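Riboflavin kinase, putative (Trypanosoma brucei, PDB 3BNW) probably catalyses the ATP-dependent phosphorylation of riboflavin to FMN, the riboflavin kinase step of flavin cofactor biosynthesis. Local coordinates at residues Leu44-Tyr55 / Thr171-Pro179; Tyr55-Thr65 / Phe77-Gly87. All coordinates share one frame; numbering follows the deposited sequence.

Contact 1: residues Leu44-Tyr55 / Thr171-Pro179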
loop_
_atom_site.group_PDB
_atom_site.type_symbol
_atom_site.label_atom_id
_atom_site.label_comp_id
_atom_site.label_asym_id
_atom_site.label_seq_id
_atom_site.Cartn_x
_atom_site.Cartn_y
_atom_site.Cartn_z
ATOM N N LEU A 44 -7.402 -6.048 -8.561
ATOM C CA LEU A 44 -6.858 -7.393 -8.439
ATOM C C LEU A 44 -7.548 -8.344 -9.412
ATOM O O LEU A 44 -8.534 -7.984 -10.055
ATOM C CB LEU A 44 -7.035 -7.908 -7.008
ATOM C CG LEU A 44 -6.606 -6.976 -5.869
ATOM C CD1 LEU A 44 -6.868 -7.626 -4.510
ATOM C CD2 LEU A 44 -5.142 -6.576 -6.012
ATOM N N ASP A 45 -7.006 -9.554 -9.519
ATOM C CA ASP A 45 -7.658 -10.658 -10.225
ATOM C C ASP A 45 -7.608 -11.902 -9.337
ATOM O O ASP A 45 -7.056 -11.849 -8.237
ATOM C CB ASP A 45 -7.009 -10.903 -11.598
ATOM C CG ASP A 45 -5.535 -11.293 -11.509
ATOM O OD1 ASP A 45 -5.036 -11.615 -10.409
ATOM O OD2 ASP A 45 -4.872 -11.282 -12.566
ATOM N N LYS A 46 -8.176 -13.008 -9.808
ATOM C CA LYS A 46 -8.316 -14.217 -8.989
ATOM C C LYS A 46 -6.982 -14.735 -8.440
ATOM O O LYS A 46 -6.901 -15.141 -7.275
ATOM C CB LYS A 46 -9.017 -15.328 -9.781
ATOM C CG LYS A 46 -9.466 -16.510 -8.917
ATOM C CD LYS A 46 -10.125 -17.626 -9.726
ATOM C CE LYS A 46 -11.551 -17.279 -10.147
ATOM N NZ LYS A 46 -11.601 -16.345 -11.312
ATOM N N ASP A 47 -5.948 -14.714 -9.279
ATOM C CA ASP A 47 -4.623 -15.221 -8.907
ATOM C C ASP A 47 -3.937 -14.341 -7.862
ATOM O O ASP A 47 -3.367 -14.845 -6.898
ATOM C CB ASP A 47 -3.738 -15.345 -10.155
ATOM C CG ASP A 47 -2.301 -15.727 -9.825
ATOM O OD1 ASP A 47 -1.955 -16.923 -9.952
ATOM O OD2 ASP A 47 -1.518 -14.828 -9.440
ATOM N N VAL A 48 -3.982 -13.029 -8.063
ATOM C CA VAL A 48 -3.324 -12.092 -7.157
ATOM C C VAL A 48 -4.046 -12.022 -5.809
ATOM O O VAL A 48 -3.405 -11.855 -4.773
ATOM C CB VAL A 48 -3.204 -10.690 -7.788
ATOM C CG1 VAL A 48 -2.678 -9.682 -6.777
ATOM C CG2 VAL A 48 -2.296 -10.740 -9.007
ATOM N N MET A 49 -5.372 -12.158 -5.827
ATOM C CA MET A 49 -6.159 -12.279 -4.598
ATOM C C MET A 49 -5.706 -13.474 -3.750
ATOM O O MET A 49 -5.708 -13.404 -2.517
ATOM C CB MET A 49 -7.652 -12.418 -4.918
ATOM C CG MET A 49 -8.354 -11.102 -5.234
ATOM S SD MET A 49 -10.148 -11.245 -5.438
ATOM C CE MET A 49 -10.612 -12.153 -3.968
ATOM N N GLU A 50 -5.327 -14.566 -4.416
ATOM C CA GLU A 50 -4.837 -15.771 -3.743
ATOM C C GLU A 50 -3.484 -15.524 -3.077
ATOM O O GLU A 50 -3.250 -15.964 -1.953
ATOM C CB GLU A 50 -4.719 -16.938 -4.728
ATOM C CG GLU A 50 -4.489 -18.295 -4.057
ATOM C CD GLU A 50 -4.278 -19.434 -5.048
ATOM O OE1 GLU A 50 -3.736 -19.192 -6.148
ATOM O OE2 GLU A 50 -4.642 -20.584 -4.715
ATOM N N CYS A 51 -2.595 -14.832 -3.781
ATOM C CA CYS A 51 -1.293 -14.461 -3.230
ATOM C C CYS A 51 -1.413 -13.601 -1.971
ATOM O O CYS A 51 -0.602 -13.720 -1.054
ATOM C CB CYS A 51 -0.473 -13.704 -4.278
ATOM S SG CYS A 51 0.215 -14.743 -5.578
ATOM N N LEU A 52 -2.427 -12.739 -1.936
ATOM C CA LEU A 52 -2.607 -11.791 -0.836
ATOM C C LEU A 52 -3.278 -12.392 0.405
ATOM O O LEU A 52 -3.288 -11.766 1.466
ATOM C CB LEU A 52 -3.406 -10.576 -1.315
ATOM C CG LEU A 52 -2.711 -9.729 -2.381
ATOM C CD1 LEU A 52 -3.694 -8.776 -3.032
ATOM C CD2 LEU A 52 -1.529 -8.983 -1.790
ATOM N N GLN A 53 -3.817 -13.602 0.281
ATOM C CA GLN A 53 -4.556 -14.231 1.379
ATOM C C GLN A 53 -3.825 -14.217 2.728
ATOM O O GLN A 53 -4.440 -13.922 3.747
ATOM C CB GLN A 53 -4.974 -15.662 1.009
ATOM C CG GLN A 53 -6.109 -15.743 -0.018
ATOM C CD GLN A 53 -7.407 -15.082 0.454
ATOM O OE1 GLN A 53 -7.975 -14.236 -0.242
ATOM N NE2 GLN A 53 -7.873 -15.461 1.641
ATOM N N PRO A 54 -2.507 -14.501 2.747
ATOM C CA PRO A 54 -1.799 -14.472 4.034
ATOM C C PRO A 54 -1.690 -13.089 4.687
ATOM O O PRO A 54 -1.175 -12.987 5.799
ATOM C CB PRO A 54 -0.392 -14.986 3.679
ATOM C CG PRO A 54 -0.503 -15.577 2.322
ATOM C CD PRO A 54 -1.601 -14.854 1.639
ATOM N N TYR A 55 -2.154 -12.046 4.004
ATOM C CA TYR A 55 -2.022 -10.673 4.478
ATOM C C TYR A 55 -3.371 -10.018 4.800
ATOM O O TYR A 55 -3.417 -8.833 5.123
ATOM C CB TYR A 55 -1.283 -9.843 3.425
ATOM C CG TYR A 55 0.034 -10.455 3.012
ATOM C CD1 TYR A 55 0.142 -11.190 1.838
ATOM C CD2 TYR A 55 1.162 -10.329 3.812
ATOM C CE1 TYR A 55 1.344 -11.769 1.457
ATOM C CE2 TYR A 55 2.367 -10.905 3.445
ATOM C CZ TYR A 55 2.452 -11.620 2.263
ATOM O OH TYR A 55 3.644 -12.189 1.886
ATOM N N THR A 171 2.002 -7.201 -17.716
ATOM C CA THR A 171 1.135 -8.013 -16.867
ATOM C C THR A 171 0.593 -7.190 -15.698
ATOM O O THR A 171 1.344 -6.792 -14.809
ATOM C CB THR A 171 1.895 -9.252 -16.314
ATOM O OG1 THR A 171 2.363 -10.056 -17.407
ATOM C CG2 THR A 171 0.998 -10.100 -15.404
ATOM N N ILE A 172 -0.714 -6.936 -15.716
ATOM C CA ILE A 172 -1.409 -6.275 -14.604
ATOM C C ILE A 172 -2.711 -7.019 -14.284
ATOM O O ILE A 172 -3.469 -7.357 -15.195
ATOM C CB ILE A 172 -1.740 -4.783 -14.892
ATOM C CG1 ILE A 172 -2.004 -4.558 -16.389
ATOM C CG2 ILE A 172 -0.618 -3.876 -14.390
ATOM C CD1 ILE A 172 -2.665 -3.234 -16.718
ATOM N N PRO A 173 -2.966 -7.300 -12.994
ATOM C CA PRO A 173 -2.064 -7.080 -11.864
ATOM C C PRO A 173 -0.879 -8.061 -11.844
ATOM O O PRO A 173 -0.843 -9.022 -12.623
ATOM C CB PRO A 173 -2.969 -7.305 -10.647
ATOM C CG PRO A 173 -4.009 -8.236 -11.124
ATOM C CD PRO A 173 -4.254 -7.871 -12.558
ATOM N N TYR A 174 0.081 -7.798 -10.963
ATOM C CA TYR A 174 1.230 -8.678 -10.777
ATOM C C TYR A 174 1.676 -8.694 -9.311
ATOM O O TYR A 174 1.759 -7.646 -8.673
ATOM C CB TYR A 174 2.395 -8.239 -11.675
ATOM C CG TYR A 174 3.591 -9.146 -11.548
ATOM C CD1 TYR A 174 4.691 -8.781 -10.778
ATOM C CD2 TYR A 174 3.606 -10.389 -12.168
ATOM C CE1 TYR A 174 5.781 -9.627 -10.642
ATOM C CE2 TYR A 174 4.687 -11.239 -12.041
ATOM C CZ TYR A 174 5.769 -10.855 -11.277
ATOM O OH TYR A 174 6.841 -11.710 -11.157
ATOM N N PHE A 175 1.968 -9.889 -8.799
ATOM C CA PHE A 175 2.437 -10.082 -7.429
ATOM C C PHE A 175 3.775 -10.820 -7.447
ATOM O O PHE A 175 3.959 -11.731 -8.254
ATOM C CB PHE A 175 1.394 -10.892 -6.641
ATOM C CG PHE A 175 1.846 -11.320 -5.260
ATOM C CD1 PHE A 175 2.651 -12.441 -5.089
ATOM C CD2 PHE A 175 1.443 -10.620 -4.133
ATOM C CE1 PHE A 175 3.066 -12.840 -3.827
ATOM C CE2 PHE A 175 1.854 -11.024 -2.861
ATOM C CZ PHE A 175 2.668 -12.134 -2.714
ATOM N N GLU A 176 4.693 -10.441 -6.553
ATOM C CA GLU A 176 5.975 -11.153 -6.395
ATOM C C GLU A 176 6.559 -11.096 -4.973
ATOM O O GLU A 176 6.621 -10.035 -4.368
ATOM C CB GLU A 176 7.011 -10.610 -7.388
ATOM C CG GLU A 176 8.411 -11.183 -7.163
ATOM C CD GLU A 176 9.382 -10.917 -8.293
ATOM O OE1 GLU A 176 8.954 -10.503 -9.388
ATOM O OE2 GLU A 176 10.590 -11.130 -8.077
ATOM N N ASP A 177 7.023 -12.238 -4.471
ATOM C CA ASP A 177 7.690 -12.314 -3.162
ATOM C C ASP A 177 9.129 -11.782 -3.192
ATOM O O ASP A 177 9.832 -11.931 -4.192
ATOM C CB ASP A 177 7.722 -13.763 -2.653
ATOM C CG ASP A 177 6.442 -14.176 -1.951
ATOM O OD1 ASP A 177 5.883 -13.356 -1.195
ATOM O OD2 ASP A 177 6.003 -15.335 -2.130
ATOM N N LEU A 178 9.562 -11.193 -2.075
ATOM C CA LEU A 178 10.927 -10.677 -1.916
ATOM C C LEU A 178 11.743 -11.548 -0.949
ATOM O O LEU A 178 11.229 -11.962 0.094
ATOM C CB LEU A 178 10.891 -9.232 -1.406
ATOM C CG LEU A 178 10.803 -8.114 -2.460
ATOM C CD1 LEU A 178 9.790 -8.441 -3.550
ATOM C CD2 LEU A 178 10.471 -6.777 -1.802
ATOM N N PRO A 179 13.024 -11.816 -1.279
ATOM C CA PRO A 179 13.851 -12.707 -0.457
ATOM C C PRO A 179 14.412 -12.031 0.796
ATOM O O PRO A 179 15.000 -12.701 1.653
ATOM C CB PRO A 179 14.989 -13.095 -1.406
ATOM C CG PRO A 179 15.147 -11.901 -2.290
ATOM C CD PRO A 179 13.772 -11.288 -2.438
HETATM O O HOH W 1 3.563 -14.426 0.187
#
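Phe175 lies against Cys51, and these two side chains form the middle of the contact. Phe175 CG stands opposite the backbone N (chi1 172°), which sends the ring from strand 174-177 over to helix 46-52. Its CB is 4.3 Å from Val48 CG1. At CD1 the ring meets the sulfur, with Cys51 SG 3.4 Å from Phe175 CD1. On the other flank, CE2 and CD2 pass the methyl Leu52 CD2, the two side chains running in opposite directions. At the tip, Phe175 CZ comes within 4.4 Å of Tyr55 CE1, which lies at the edge of the phenylalanine ring. Cys51 CB sits above the ring centre, 3.4 Å from the centroid, a CH-pi contact. Cys51 SG lies obliquely to the same ring, a sulfur-aromatic contact.

Helix 46-52 follows the short strand 41-42 and packs beside the C-terminal strand 174-177, which pairs with strand 18-25 of a curled antiparallel sheet consistent with the beta barrel of riboflavin kinases. The segment axes are 31° from parallel. Phe18 of strand 18-25 stacks on Phe175, and Leu20 of the same strand touches Val48.

Beside the start of the helix lies Pro173, which follows a cis peptide bond just before strand 174-177. Its CG is 3.4 Å from Asp45 CG, and the same CG also touches Val48 CG2. Asp45 is the N-cap. Its chi1 of 61° turns the carboxylate back over the first turn, where OD1 accepts from Val48 N at 2.9 Å.

At the far end the link is polar and indirect. One water donates to Tyr55 OH and to Asp177 OD1, 2.8 Å from the former. Tyr55 OH is also hydrogen-bonded to the backbone O of Gln16, which ties the ring to the chain just before strand 18-25.

Contact 2: residues Tyr55-Thr65 / Phe77-Gly87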
loop_
_atom_site.group_PDB
_atom_site.type_symbol
_atom_site.label_atom_id
_atom_site.label_comp_id
_atom_site.label_asym_id
_atom_site.label_seq_id
_atom_site.Cartn_x
_atom_site.Cartn_y
_atom_site.Cartn_z
ATOM N N TYR A 55 -2.154 -12.046 4.004
ATOM C CA TYR A 55 -2.022 -10.673 4.478
ATOM C C TYR A 55 -3.371 -10.018 4.800
ATOM O O TYR A 55 -3.417 -8.833 5.123
ATOM C CB TYR A 55 -1.283 -9.843 3.425
ATOM C CG TYR A 55 0.034 -10.455 3.012
ATOM C CD1 TYR A 55 0.142 -11.190 1.838
ATOM C CD2 TYR A 55 1.162 -10.329 3.812
ATOM C CE1 TYR A 55 1.344 -11.769 1.457
ATOM C CE2 TYR A 55 2.367 -10.905 3.445
ATOM C CZ TYR A 55 2.452 -11.620 2.263
ATOM O OH TYR A 55 3.644 -12.189 1.886
ATOM N N LYS A 56 -4.457 -10.787 4.728
ATOM C CA LYS A 56 -5.795 -10.243 4.959
ATOM C C LYS A 56 -6.027 -9.949 6.433
ATOM O O LYS A 56 -5.492 -10.644 7.296
ATOM C CB LYS A 56 -6.880 -11.194 4.433
ATOM C CG LYS A 56 -7.118 -12.460 5.259
ATOM C CD LYS A 56 -7.988 -13.431 4.473
ATOM C CE LYS A 56 -8.401 -14.632 5.298
ATOM N NZ LYS A 56 -9.265 -15.577 4.516
ATOM N N ASN A 57 -6.840 -8.922 6.691
ATOM C CA ASN A 57 -7.179 -8.455 8.042
ATOM C C ASN A 57 -6.053 -7.623 8.654
ATOM O O ASN A 57 -5.925 -7.552 9.869
ATOM C CB ASN A 57 -7.567 -9.630 8.965
ATOM C CG ASN A 57 -8.418 -9.201 10.159
ATOM O OD1 ASN A 57 -8.203 -9.662 11.278
ATOM N ND2 ASN A 57 -9.390 -8.328 9.923
ATOM N N LEU A 58 -5.258 -6.972 7.804
ATOM C CA LEU A 58 -4.080 -6.221 8.252
ATOM C C LEU A 58 -3.972 -4.837 7.639
ATOM O O LEU A 58 -4.416 -4.606 6.513
ATOM C CB LEU A 58 -2.798 -6.969 7.883
ATOM C CG LEU A 58 -2.608 -8.383 8.405
ATOM C CD1 LEU A 58 -1.323 -8.965 7.799
ATOM C CD2 LEU A 58 -2.574 -8.412 9.932
ATOM N N VAL A 59 -3.356 -3.931 8.397
ATOM C CA VAL A 59 -2.829 -2.674 7.869
ATOM C C VAL A 59 -1.320 -2.853 7.713
ATOM O O VAL A 59 -0.627 -3.202 8.679
ATOM C CB VAL A 59 -3.075 -1.482 8.810
ATOM C CG1 VAL A 59 -2.472 -0.210 8.213
ATOM C CG2 VAL A 59 -4.561 -1.309 9.086
ATOM N N VAL A 60 -0.820 -2.629 6.499
ATOM C CA VAL A 60 0.592 -2.856 6.184
ATOM C C VAL A 60 1.242 -1.561 5.722
ATOM O O VAL A 60 0.560 -0.571 5.507
ATOM C CB VAL A 60 0.776 -3.948 5.094
ATOM C CG1 VAL A 60 0.205 -5.274 5.577
ATOM C CG2 VAL A 60 0.148 -3.521 3.771
ATOM N N TYR A 61 2.565 -1.592 5.571
ATOM C CA TYR A 61 3.331 -0.418 5.193
ATOM C C TYR A 61 4.486 -0.766 4.261
ATOM O O TYR A 61 4.884 -1.925 4.150
ATOM C CB TYR A 61 3.855 0.282 6.451
ATOM C CG TYR A 61 4.870 -0.514 7.246
ATOM C CD1 TYR A 61 6.234 -0.392 6.987
ATOM C CD2 TYR A 61 4.474 -1.379 8.254
ATOM C CE1 TYR A 61 7.173 -1.116 7.707
ATOM C CE2 TYR A 61 5.407 -2.104 8.983
ATOM C CZ TYR A 61 6.758 -1.969 8.703
ATOM O OH TYR A 61 7.697 -2.684 9.418
ATOM N N GLY A 62 5.026 0.251 3.596
ATOM C CA GLY A 62 6.178 0.068 2.715
ATOM C C GLY A 62 6.391 1.247 1.791
ATOM O O GLY A 62 5.990 2.363 2.100
ATOM N N TRP A 63 7.018 0.987 0.647
ATOM C CA TRP A 63 7.294 2.015 -0.356
ATOM C C TRP A 63 6.410 1.811 -1.568
ATOM O O TRP A 63 6.151 0.678 -1.958
ATOM C CB TRP A 63 8.751 1.946 -0.805
ATOM C CG TRP A 63 9.725 2.259 0.266
ATOM C CD1 TRP A 63 10.467 1.371 0.973
ATOM C CD2 TRP A 63 10.076 3.559 0.752
ATOM N NE1 TRP A 63 11.259 2.033 1.874
ATOM C CE2 TRP A 63 11.037 3.378 1.761
ATOM C CE3 TRP A 63 9.669 4.859 0.429
ATOM C CZ2 TRP A 63 11.605 4.446 2.460
ATOM C CZ3 TRP A 63 10.232 5.924 1.125
ATOM C CH2 TRP A 63 11.193 5.708 2.129
ATOM N N GLY A 64 5.959 2.906 -2.170
ATOM C CA GLY A 64 5.140 2.830 -3.375
ATOM C C GLY A 64 5.448 3.921 -4.373
ATOM O O GLY A 64 6.072 4.925 -4.037
ATOM N N THR A 65 5.003 3.719 -5.607
ATOM C CA THR A 65 5.139 4.731 -6.654
ATOM C C THR A 65 3.846 4.812 -7.460
ATOM O O THR A 65 3.053 3.864 -7.472
ATOM C CB THR A 65 6.327 4.416 -7.611
ATOM O OG1 THR A 65 6.057 3.215 -8.345
ATOM C CG2 THR A 65 7.625 4.245 -6.823
ATOM N N PHE A 77 5.831 9.304 -10.129
ATOM C CA PHE A 77 5.825 9.882 -8.788
ATOM C C PHE A 77 6.324 8.874 -7.759
ATOM O O PHE A 77 6.034 7.684 -7.861
ATOM C CB PHE A 77 4.416 10.369 -8.434
ATOM C CG PHE A 77 3.852 11.353 -9.425
ATOM C CD1 PHE A 77 4.008 12.719 -9.232
ATOM C CD2 PHE A 77 3.178 10.911 -10.556
ATOM C CE1 PHE A 77 3.491 13.634 -10.147
ATOM C CE2 PHE A 77 2.659 11.815 -11.475
ATOM C CZ PHE A 77 2.815 13.180 -11.269
ATOM N N GLY A 78 7.087 9.364 -6.783
ATOM C CA GLY A 78 7.628 8.531 -5.712
ATOM C C GLY A 78 9.117 8.265 -5.856
ATOM O O GLY A 78 9.794 8.933 -6.637
ATOM N N PRO A 79 9.644 7.282 -5.104
ATOM C CA PRO A 79 8.930 6.404 -4.167
ATOM C C PRO A 79 8.479 7.128 -2.893
ATOM O O PRO A 79 9.231 7.931 -2.335
ATOM C CB PRO A 79 9.977 5.337 -3.836
ATOM C CG PRO A 79 11.268 6.048 -3.975
ATOM C CD PRO A 79 11.084 6.974 -5.138
ATOM N N TYR A 80 7.256 6.852 -2.450
ATOM C CA TYR A 80 6.727 7.448 -1.221
ATOM C C TYR A 80 6.426 6.379 -0.174
ATOM O O TYR A 80 6.149 5.233 -0.523
ATOM C CB TYR A 80 5.445 8.229 -1.507
ATOM C CG TYR A 80 5.587 9.318 -2.540
ATOM C CD1 TYR A 80 6.453 10.389 -2.337
ATOM C CD2 TYR A 80 4.840 9.291 -3.718
ATOM C CE1 TYR A 80 6.583 11.402 -3.292
ATOM C CE2 TYR A 80 4.962 10.300 -4.673
ATOM C CZ TYR A 80 5.834 11.346 -4.455
ATOM O OH TYR A 80 5.959 12.342 -5.398
ATOM N N PRO A 81 6.474 6.754 1.118
ATOM C CA PRO A 81 5.933 5.870 2.158
ATOM C C PRO A 81 4.424 5.652 1.978
ATOM O O PRO A 81 3.730 6.516 1.441
ATOM C CB PRO A 81 6.209 6.635 3.465
ATOM C CG PRO A 81 7.224 7.665 3.129
ATOM C CD PRO A 81 7.028 7.998 1.683
ATOM N N PHE A 82 3.926 4.501 2.407
ATOM C CA PHE A 82 2.498 4.230 2.336
ATOM C C PHE A 82 2.100 3.233 3.409
ATOM O O PHE A 82 2.917 2.426 3.849
ATOM C CB PHE A 82 2.105 3.684 0.955
ATOM C CG PHE A 82 2.287 2.204 0.821
ATOM C CD1 PHE A 82 3.491 1.678 0.385
ATOM C CD2 PHE A 82 1.263 1.332 1.156
ATOM C CE1 PHE A 82 3.667 0.308 0.282
ATOM C CE2 PHE A 82 1.433 -0.034 1.054
ATOM C CZ PHE A 82 2.634 -0.547 0.618
ATOM N N ALA A 83 0.843 3.324 3.836
ATOM C CA ALA A 83 0.190 2.272 4.604
ATOM C C ALA A 83 -0.960 1.765 3.748
ATOM O O ALA A 83 -1.360 2.435 2.791
ATOM C CB ALA A 83 -0.312 2.805 5.922
ATOM N N ALA A 84 -1.490 0.592 4.071
ATOM C CA ALA A 84 -2.560 0.005 3.262
ATOM C C ALA A 84 -3.342 -1.025 4.041
ATOM O O ALA A 84 -2.777 -1.740 4.870
ATOM C CB ALA A 84 -1.980 -0.636 1.999
ATOM N N SER A 85 -4.638 -1.114 3.754
ATOM C CA SER A 85 -5.494 -2.129 4.360
ATOM C C SER A 85 -5.759 -3.246 3.360
ATOM O O SER A 85 -6.132 -2.981 2.215
ATOM C CB SER A 85 -6.820 -1.517 4.809
ATOM O OG SER A 85 -6.604 -0.462 5.729
ATOM N N ILE A 86 -5.558 -4.491 3.797
ATOM C CA ILE A 86 -5.878 -5.674 2.997
ATOM C C ILE A 86 -6.995 -6.461 3.682
ATOM O O ILE A 86 -6.775 -7.070 4.734
ATOM C CB ILE A 86 -4.641 -6.593 2.797
ATOM C CG1 ILE A 86 -3.571 -5.887 1.961
ATOM C CG2 ILE A 86 -5.036 -7.903 2.112
ATOM C CD1 ILE A 86 -2.623 -5.033 2.764
ATOM N N GLY A 87 -8.190 -6.445 3.089
ATOM C CA GLY A 87 -9.322 -7.188 3.646
ATOM C C GLY A 87 -10.462 -7.399 2.658
ATOM O O GLY A 87 -10.434 -6.891 1.546
#
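Ile86 and Val60 meet through their first torsions. Ile86 CG1 lies opposite the carbonyl carbon (chi1 -65°), and the second torsion bends CD1 toward the neighbouring strand. Val60 CG2 occupies the position between its own N and carbonyl carbon, facing that methyl. The two side chains cross at about a right angle, with Val60 CG2 3.3 Å from Ile86 CD1. Phe82 CG stands between its backbone N and carbonyl carbon (chi1 85°), and the ring is laid across strand 58-65 at Gly62. One face carries Gly62 N, while Trp63 O approaches the ring edge, 3.4 Å from Phe82 CE1.

The backbones form an antiparallel ladder from Leu58 with Ile86 to Gly64 with Tyr80. Val60 N gives Ala84 O a bond of 2.7 Å in the carbonyl plane. At the Gly62-Phe82 pair both donors are tilted from the acceptor planes. The ladder ends in a G1 beta bulge: Asn57 and Leu58 both face Ile86, and Asn57 N donates to Ile86 O at 2.7 Å, whereas the bond from Leu58 N is weak.

The side of the sheet bearing Tyr61, Trp63 and Pro81 packs against helix 133-151. Trp63 CZ3 lies 3.9 Å from Pro81 CD, and its NE1 donates to the backbone O of Leu156. The other side, with Phe82 and Ile86, meets strand 98-103.

The Phe82 ring sits close on the bare backbone of Gly62, and Gly64 N approaches it obliquely. The ladder uses the backbone groups of Leu58, Val60, Gly62 and Gly64; those of Val59 and Tyr61 bond to strand 115-126, which makes strand 58-69 an inner strand of the sheet.

Overall arrangement
Contacts 1 and 2 share Tyr55. Its ring belongs to contact 1, while its backbone O packs on Ile86 in contact 2. Helix 46-52 is followed, after the 3-10 turn 53-55 and two loop residues, by strand 58-69, so the two contacts follow each other in the chain. Their centres are about 14 Å apart. They touch where Leu52 O comes 4.3 Å from Ile86 CG2. Contact 2 lies about 2 Å from the centre of the chain, contact 1 about 13 Å, both measured between centres. Both reach the same curled antiparallel sheet: contact 2 joins two of its strands, and contact 1 sets a helix beside its C-terminal strand. The structure is an apo form.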